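Local structure of citrate synthase (Sulfolobus solfataricus, 1O7X) at residues 50-54 / 117-121; 45-49 / 61-66; 221-226 / 313-318. The protein belongs to the citrate synthase family of largely alpha-helical enzymes and has two protein chains in its assembly. All coordinates share one frame; numbering follows the deposited sequence.

Interaction 1: residues 50-54 / 117-121; sequences LMLYG and KEKAI
Leu-52 and Lys-117 bring the two backbones closest, with 6.1 Å between their CA atoms, where the last turn of helix 44-53 meets the first turns of helix 116-138. Leu-52 aims its CB at the partner helix, and a single methyl does the work. CD1 lies 3.8 Å from Ala-120 CB, while the same CD1 stands 4.0 Å from Ile-121 CG1, so this branch is received by two successive residues of the helix. Leu-52 and Ala-120 also touch helix 330-352, through Ala-344 and through Leu-343 and Ile-347. The contact is thus a junction of helices 44-53, 116-138 and 330-352 in the largely helical citrate synthase fold, with Ile-121 also reaching helix 59-70, and it buries 280 Å² between the two segments. Tyr-53 is met from two directions. Over one face of its ring lies the Lys-117 chain, whose CD is 4.2 Å from the ring centroid and 26° off the normal, a CH-pi contact made by the aliphatic part of the lysine. At the edge, close to the ring plane, comes Ile-121 CD1, 3.5 Å from Tyr-53 OH and 4.2 Å from Tyr-53 CE1, with the two side chains nearly perpendicular. The CG of Tyr-53 is set beside its own backbone N (chi1 -64°), which turns the ring toward helix 116-138. No hydrogen bond crosses the contact.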
# COMPACT_ATOMS: atom_id res chain seq x y z
N LEU A 50 22.49 9.85 -9.81
CA LEU A 50 21.96 10.00 -11.15
C LEU A 50 20.44 9.89 -11.23
O LEU A 50 19.70 10.59 -11.91
CB LEU A 50 22.61 8.92 -12.04
CG LEU A 50 22.09 8.76 -13.47
CD1 LEU A 50 22.17 10.09 -14.21
CD2 LEU A 50 22.80 7.68 -14.28
N MET A 51 19.93 8.87 -10.53
CA MET A 51 18.49 8.64 -10.55
C MET A 51 17.80 9.84 -9.91
O MET A 51 16.91 10.42 -10.51
CB MET A 51 18.22 7.29 -9.89
CG MET A 51 18.53 6.12 -10.81
SD MET A 51 17.47 6.10 -12.26
CE MET A 51 17.06 4.38 -12.45
N LEU A 52 18.27 10.27 -8.74
CA LEU A 52 17.67 11.38 -8.04
C LEU A 52 17.96 12.77 -8.56
O LEU A 52 17.04 13.59 -8.63
CB LEU A 52 18.02 11.26 -6.56
CG LEU A 52 17.51 10.03 -5.80
CD1 LEU A 52 17.77 10.24 -4.31
CD2 LEU A 52 16.06 9.69 -6.08
N TYR A 53 19.21 13.12 -8.84
CA TYR A 53 19.54 14.47 -9.27
C TYR A 53 19.52 14.66 -10.78
O TYR A 53 19.66 15.81 -11.21
CB TYR A 53 20.88 14.93 -8.71
CG TYR A 53 20.90 15.05 -7.21
CD1 TYR A 53 21.04 13.93 -6.41
CD2 TYR A 53 20.76 16.28 -6.59
CE1 TYR A 53 21.05 14.04 -5.02
CE2 TYR A 53 20.76 16.40 -5.22
CZ TYR A 53 20.91 15.28 -4.44
OH TYR A 53 20.92 15.40 -3.06
N GLY A 54 19.39 13.61 -11.57
CA GLY A 54 19.33 13.70 -13.01
C GLY A 54 20.60 13.72 -13.81
O GLY A 54 20.55 13.94 -15.04
N LYS A 117 14.84 14.76 -2.53
CA LYS A 117 16.10 14.10 -2.80
C LYS A 117 16.89 13.73 -1.55
O LYS A 117 17.36 12.60 -1.41
CB LYS A 117 16.99 15.02 -3.65
CG LYS A 117 16.39 15.24 -5.03
CD LYS A 117 16.93 16.52 -5.66
CE LYS A 117 15.93 17.11 -6.64
NZ LYS A 117 16.67 17.78 -7.75
N GLU A 118 17.01 14.68 -0.62
CA GLU A 118 17.73 14.42 0.61
C GLU A 118 16.99 13.38 1.45
O GLU A 118 17.55 12.47 2.05
CB GLU A 118 17.96 15.70 1.41
CG GLU A 118 18.84 15.48 2.63
CD GLU A 118 19.09 16.70 3.48
OE1 GLU A 118 18.51 17.78 3.23
OE2 GLU A 118 19.90 16.58 4.44
N LYS A 119 15.66 13.50 1.45
CA LYS A 119 14.79 12.59 2.17
C LYS A 119 14.90 11.21 1.55
O LYS A 119 15.02 10.26 2.32
CB LYS A 119 13.39 13.14 2.22
CG LYS A 119 12.43 12.80 3.32
CD LYS A 119 13.04 12.24 4.58
CE LYS A 119 11.98 11.57 5.44
NZ LYS A 119 11.64 12.39 6.63
N ALA A 120 14.90 11.09 0.23
CA ALA A 120 15.03 9.78 -0.42
C ALA A 120 16.37 9.14 -0.07
O ALA A 120 16.48 7.97 0.29
CB ALA A 120 14.83 9.86 -1.91
N ILE A 121 17.43 9.94 -0.04
CA ILE A 121 18.76 9.47 0.38
C ILE A 121 18.69 8.89 1.79
O ILE A 121 19.27 7.83 2.03
CB ILE A 121 19.82 10.60 0.33
CG1 ILE A 121 20.17 10.94 -1.13
CG2 ILE A 121 21.09 10.29 1.11
CD1 ILE A 121 20.57 12.41 -1.19

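Interaction 2: residues 45-49 / 61-66; sequences EETIY and ELNDLK
Tyr-49 and Leu-65 pack against each other where helix 45-49 and helix 61-66 cross almost perpendicularly: the axes of the two segments approach to 9.8 Å, with 101° between their directions. Leu-65 enters with both branches. Its CD2 settles on the backbone of the other helix, beside Glu-45 O and Tyr-49 N, and lies 3.8 Å from Tyr-49 CB, near the ring plane and at the ring edge. The other branch, CD1, reaches Ile-48 CG2 at 4.2 Å. With CG opposite the backbone N (chi1 -166°), the Tyr-49 ring extends along helix 61-66 toward Glu-61, where CE1 is 3.9 Å from Glu-61 CB. The ring and carboxylate planes are 34° apart, and Tyr-49 OH lies 3.2 Å from Glu-61 OE2. The carboxylate itself is held from elsewhere: Glu-61 OE1 accepts a hydrogen bond from Thr-58 N. At the other end of the crossing Glu-45 bends at its second torsion, and its CG lies 4.1 Å from Lys-66 CG, the two chains passing at about a right angle. Their charged ends do not meet, Glu-45 OE2 and Lys-66 NZ being 4.9 Å apart. Instead OE2 of Glu-45 bonds Phe-152 N, and NZ of Lys-66 bonds Asp-150 O. The contacts that carry the crossing are thus mostly van der Waals, centred on Leu-65, whereas Glu-61, Glu-45 and Lys-66 each hydrogen-bond to backbone outside the two segments; any attraction between Glu-45 and Lys-66 is probably a longer-range electrostatic one.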
# COMPACT_ATOMS: atom_id res chain seq x y z
N GLU A 45 26.00 4.00 -5.35
CA GLU A 45 25.96 5.38 -4.91
C GLU A 45 25.85 6.36 -6.08
O GLU A 45 25.11 7.35 -6.04
CB GLU A 45 27.22 5.69 -4.10
CG GLU A 45 27.24 5.14 -2.70
CD GLU A 45 27.99 3.83 -2.55
OE1 GLU A 45 28.18 3.15 -3.58
OE2 GLU A 45 28.40 3.47 -1.43
N GLU A 46 26.58 6.10 -7.16
CA GLU A 46 26.58 6.96 -8.32
C GLU A 46 25.22 6.84 -9.01
O GLU A 46 24.69 7.81 -9.52
CB GLU A 46 27.73 6.63 -9.27
CG GLU A 46 27.79 7.61 -10.45
CD GLU A 46 28.75 7.18 -11.53
OE1 GLU A 46 28.67 6.00 -11.93
OE2 GLU A 46 29.60 7.97 -11.98
N THR A 47 24.64 5.64 -8.97
CA THR A 47 23.31 5.40 -9.51
C THR A 47 22.25 6.07 -8.64
O THR A 47 21.20 6.52 -9.13
CB THR A 47 23.02 3.89 -9.66
OG1 THR A 47 24.07 3.28 -10.41
CG2 THR A 47 21.70 3.68 -10.38
N ILE A 48 22.52 6.18 -7.34
CA ILE A 48 21.56 6.90 -6.50
C ILE A 48 21.56 8.35 -6.98
O ILE A 48 20.53 8.80 -7.48
CB ILE A 48 21.89 6.81 -5.02
CG1 ILE A 48 21.75 5.37 -4.54
CG2 ILE A 48 20.98 7.73 -4.24
CD1 ILE A 48 22.43 5.15 -3.21
N TYR A 49 22.71 9.00 -6.97
CA TYR A 49 22.86 10.36 -7.44
C TYR A 49 22.22 10.64 -8.80
O TYR A 49 21.51 11.65 -8.92
CB TYR A 49 24.37 10.78 -7.53
CG TYR A 49 24.45 12.29 -7.69
CD1 TYR A 49 24.62 13.13 -6.60
CD2 TYR A 49 24.32 12.87 -8.95
CE1 TYR A 49 24.67 14.50 -6.76
CE2 TYR A 49 24.37 14.24 -9.12
CZ TYR A 49 24.55 15.04 -8.01
OH TYR A 49 24.58 16.40 -8.19
N GLU A 61 30.51 15.72 -5.37
CA GLU A 61 29.05 15.61 -5.27
C GLU A 61 28.76 14.19 -4.78
O GLU A 61 28.06 13.98 -3.80
CB GLU A 61 28.38 15.84 -6.62
CG GLU A 61 28.21 17.29 -7.00
CD GLU A 61 27.66 17.44 -8.41
OE1 GLU A 61 27.90 16.55 -9.24
OE2 GLU A 61 26.97 18.46 -8.67
N LEU A 62 29.44 13.23 -5.43
CA LEU A 62 29.30 11.85 -5.01
C LEU A 62 29.80 11.66 -3.59
O LEU A 62 29.25 10.84 -2.84
CB LEU A 62 30.04 10.92 -5.97
CG LEU A 62 29.93 9.43 -5.64
CD1 LEU A 62 29.92 8.60 -6.91
CD2 LEU A 62 31.07 9.00 -4.72
N ASN A 63 30.86 12.42 -3.17
CA ASN A 63 31.39 12.19 -1.81
C ASN A 63 30.44 12.75 -0.78
O ASN A 63 30.34 12.12 0.28
CB ASN A 63 32.80 12.74 -1.71
CG ASN A 63 33.56 12.44 -0.44
OD1 ASN A 63 33.18 11.68 0.51
ND2 ASN A 63 34.78 13.07 -0.37
N ASP A 64 29.76 13.85 -1.04
CA ASP A 64 28.82 14.37 -0.06
C ASP A 64 27.67 13.37 0.07
O ASP A 64 27.41 12.92 1.19
CB ASP A 64 28.21 15.74 -0.36
CG ASP A 64 29.21 16.77 -0.84
OD1 ASP A 64 30.18 16.97 -0.07
OD2 ASP A 64 29.00 17.33 -1.94
N LEU A 65 27.07 12.96 -1.05
CA LEU A 65 26.00 11.97 -0.98
C LEU A 65 26.43 10.82 -0.08
O LEU A 65 25.79 10.47 0.91
CB LEU A 65 25.59 11.47 -2.37
CG LEU A 65 24.68 10.26 -2.50
CD1 LEU A 65 23.24 10.61 -2.25
CD2 LEU A 65 24.76 9.65 -3.90
N LYS A 66 27.60 10.25 -0.36
CA LYS A 66 28.18 9.16 0.40
C LYS A 66 28.15 9.43 1.89
O LYS A 66 27.77 8.57 2.68
CB LYS A 66 29.61 8.91 -0.08
CG LYS A 66 29.69 8.12 -1.37
CD LYS A 66 31.11 7.58 -1.51
CE LYS A 66 31.21 6.46 -2.52
NZ LYS A 66 32.59 5.87 -2.49

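Interaction 3: residues 221-226 / 313-318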
# COMPACT_ATOMS: atom_id res chain seq x y z
N ALA A 221 9.91 -14.36 -7.91
CA ALA A 221 10.51 -14.71 -9.17
C ALA A 221 11.87 -15.38 -9.05
O ALA A 221 12.03 -16.58 -9.28
CB ALA A 221 10.67 -13.42 -9.98
N ALA A 222 12.87 -14.66 -8.55
CA ALA A 222 14.18 -15.25 -8.38
C ALA A 222 14.10 -16.53 -7.56
O ALA A 222 14.79 -17.50 -7.90
CB ALA A 222 15.15 -14.23 -7.83
N GLU A 223 13.23 -16.65 -6.56
CA GLU A 223 13.07 -17.84 -5.76
C GLU A 223 12.50 -19.04 -6.51
O GLU A 223 12.69 -20.18 -6.12
CB GLU A 223 12.14 -17.57 -4.57
CG GLU A 223 12.71 -16.72 -3.45
CD GLU A 223 12.25 -15.26 -3.60
OE1 GLU A 223 12.05 -14.86 -4.77
OE2 GLU A 223 12.11 -14.59 -2.55
N GLU A 224 11.74 -18.80 -7.56
CA GLU A 224 11.14 -19.87 -8.35
C GLU A 224 12.19 -20.40 -9.33
O GLU A 224 12.20 -21.60 -9.62
CB GLU A 224 9.90 -19.36 -9.05
CG GLU A 224 8.63 -20.18 -8.91
CD GLU A 224 8.43 -20.58 -7.45
OE1 GLU A 224 8.25 -21.79 -7.18
OE2 GLU A 224 8.51 -19.63 -6.63
N ALA A 225 13.07 -19.52 -9.81
CA ALA A 225 14.11 -19.97 -10.73
C ALA A 225 15.06 -20.90 -9.97
O ALA A 225 15.13 -22.09 -10.28
CB ALA A 225 14.84 -18.82 -11.38
N PHE A 226 15.70 -20.38 -8.94
CA PHE A 226 16.65 -21.07 -8.09
C PHE A 226 16.15 -22.38 -7.49
O PHE A 226 16.84 -23.42 -7.50
CB PHE A 226 17.06 -20.14 -6.94
CG PHE A 226 18.32 -20.52 -6.24
CD1 PHE A 226 19.56 -20.28 -6.81
CD2 PHE A 226 18.29 -21.09 -4.98
CE1 PHE A 226 20.73 -20.62 -6.17
CE2 PHE A 226 19.45 -21.44 -4.32
CZ PHE A 226 20.68 -21.20 -4.91
N ASP A 313 16.09 -12.98 -13.51
CA ASP A 313 15.84 -13.75 -12.31
C ASP A 313 16.45 -15.14 -12.32
O ASP A 313 16.40 -15.87 -11.32
CB ASP A 313 14.31 -13.90 -12.13
CG ASP A 313 13.67 -12.56 -11.79
OD1 ASP A 313 14.21 -11.88 -10.88
OD2 ASP A 313 12.65 -12.24 -12.44
N PHE A 314 16.99 -15.52 -13.49
CA PHE A 314 17.60 -16.84 -13.67
C PHE A 314 18.96 -16.89 -13.01
O PHE A 314 19.25 -17.95 -12.46
CB PHE A 314 17.72 -17.24 -15.13
CG PHE A 314 17.98 -18.68 -15.42
CD1 PHE A 314 16.92 -19.58 -15.59
CD2 PHE A 314 19.27 -19.17 -15.61
CE1 PHE A 314 17.14 -20.90 -15.91
CE2 PHE A 314 19.50 -20.49 -15.91
CZ PHE A 314 18.44 -21.35 -16.08
N TYR A 315 19.70 -15.78 -12.96
CA TYR A 315 21.01 -15.82 -12.33
C TYR A 315 21.13 -15.13 -10.99
O TYR A 315 21.87 -15.60 -10.10
CB TYR A 315 22.07 -15.26 -13.34
CG TYR A 315 22.43 -16.36 -14.32
CD1 TYR A 315 21.90 -16.43 -15.60
CD2 TYR A 315 23.30 -17.36 -13.92
CE1 TYR A 315 22.23 -17.46 -16.47
CE2 TYR A 315 23.65 -18.39 -14.77
CZ TYR A 315 23.10 -18.44 -16.04
OH TYR A 315 23.47 -19.48 -16.85
N SER A 316 20.40 -14.04 -10.77
CA SER A 316 20.45 -13.28 -9.52
C SER A 316 20.43 -14.11 -8.26
O SER A 316 21.23 -13.90 -7.34
CB SER A 316 19.31 -12.26 -9.46
OG SER A 316 18.11 -13.04 -9.51
N GLY A 317 19.55 -15.10 -8.18
CA GLY A 317 19.51 -15.98 -7.01
C GLY A 317 20.91 -16.51 -6.74
O GLY A 317 21.37 -16.37 -5.60
N ILE A 318 21.61 -17.04 -7.75
CA ILE A 318 22.97 -17.54 -7.52
C ILE A 318 23.89 -16.49 -6.95
O ILE A 318 24.63 -16.76 -5.99
CB ILE A 318 23.50 -18.23 -8.79
CG1 ILE A 318 22.81 -19.60 -8.88
CG2 ILE A 318 25.01 -18.41 -8.81
CD1 ILE A 318 22.92 -20.29 -10.20
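Phe-226 turns the edge of its ring to Ile-318, whose CG1 lies in the ring plane, 3.6 Å from Phe-226 CE1; the two side chains cross at about a right angle. Gly-317 approaches the same ring obliquely through its backbone, its C lying 4.0 Å from Phe-226 CD1. In the mainly helical citrate synthase fold this is where the start of helix 221-232 meets the start of helix 316-323 and the residues just before it. Further aromatic rings gather round Phe-226, with Tyr-288 and Phe-330 both in edge-to-face geometry. The CB of Phe-314 points away from segment 221-226, and its ring meets Phe-256 and Phe-229 edge-to-face. Phe-314 CA lies 4.1 Å from Ala-225 CB, and Asp-313 O is 3.3 Å from that same CB. The small side chains of Ala-221, Ala-222 and Ala-225 are consistent with the close backbone approach: the CA atoms of Ala-222 and Asp-313 are 4.5 Å apart. The Asp-313 side chain runs alongside the first turn, its CG 3.6 Å from Ala-221 CB, and its OD1 is hydrogen-bonded to Tyr-180 OH. That hydroxyl also bonds Ser-316 OG, which a chi1 of 60° tucks back over its own main chain, 3.6 Å from Ala-222 CB.

Interactions 1 and 2 are neighbours, their centres 9 Å apart, and both draw on helix 44-53: the earlier turns, 45-49, meet helix 59-70, and the last turn, 50-54, meets helix 116-138. They join directly where Ile-121 of interaction 1 packs on Leu-65 of interaction 2, and again where the rings of Tyr-53 and Tyr-49 stack. With helix 44-53 shared and Ile-121 on Leu-65, the three helices pack pairwise as one cluster. Along the chain the segments of the two contacts alternate. Interaction 3 stands apart. Its centre is 29 Å from each of the other two, on the opposite side of the chain's centre, and its nearest atoms remain about 17 Å from interaction 1 and about 16 Å from interaction 2.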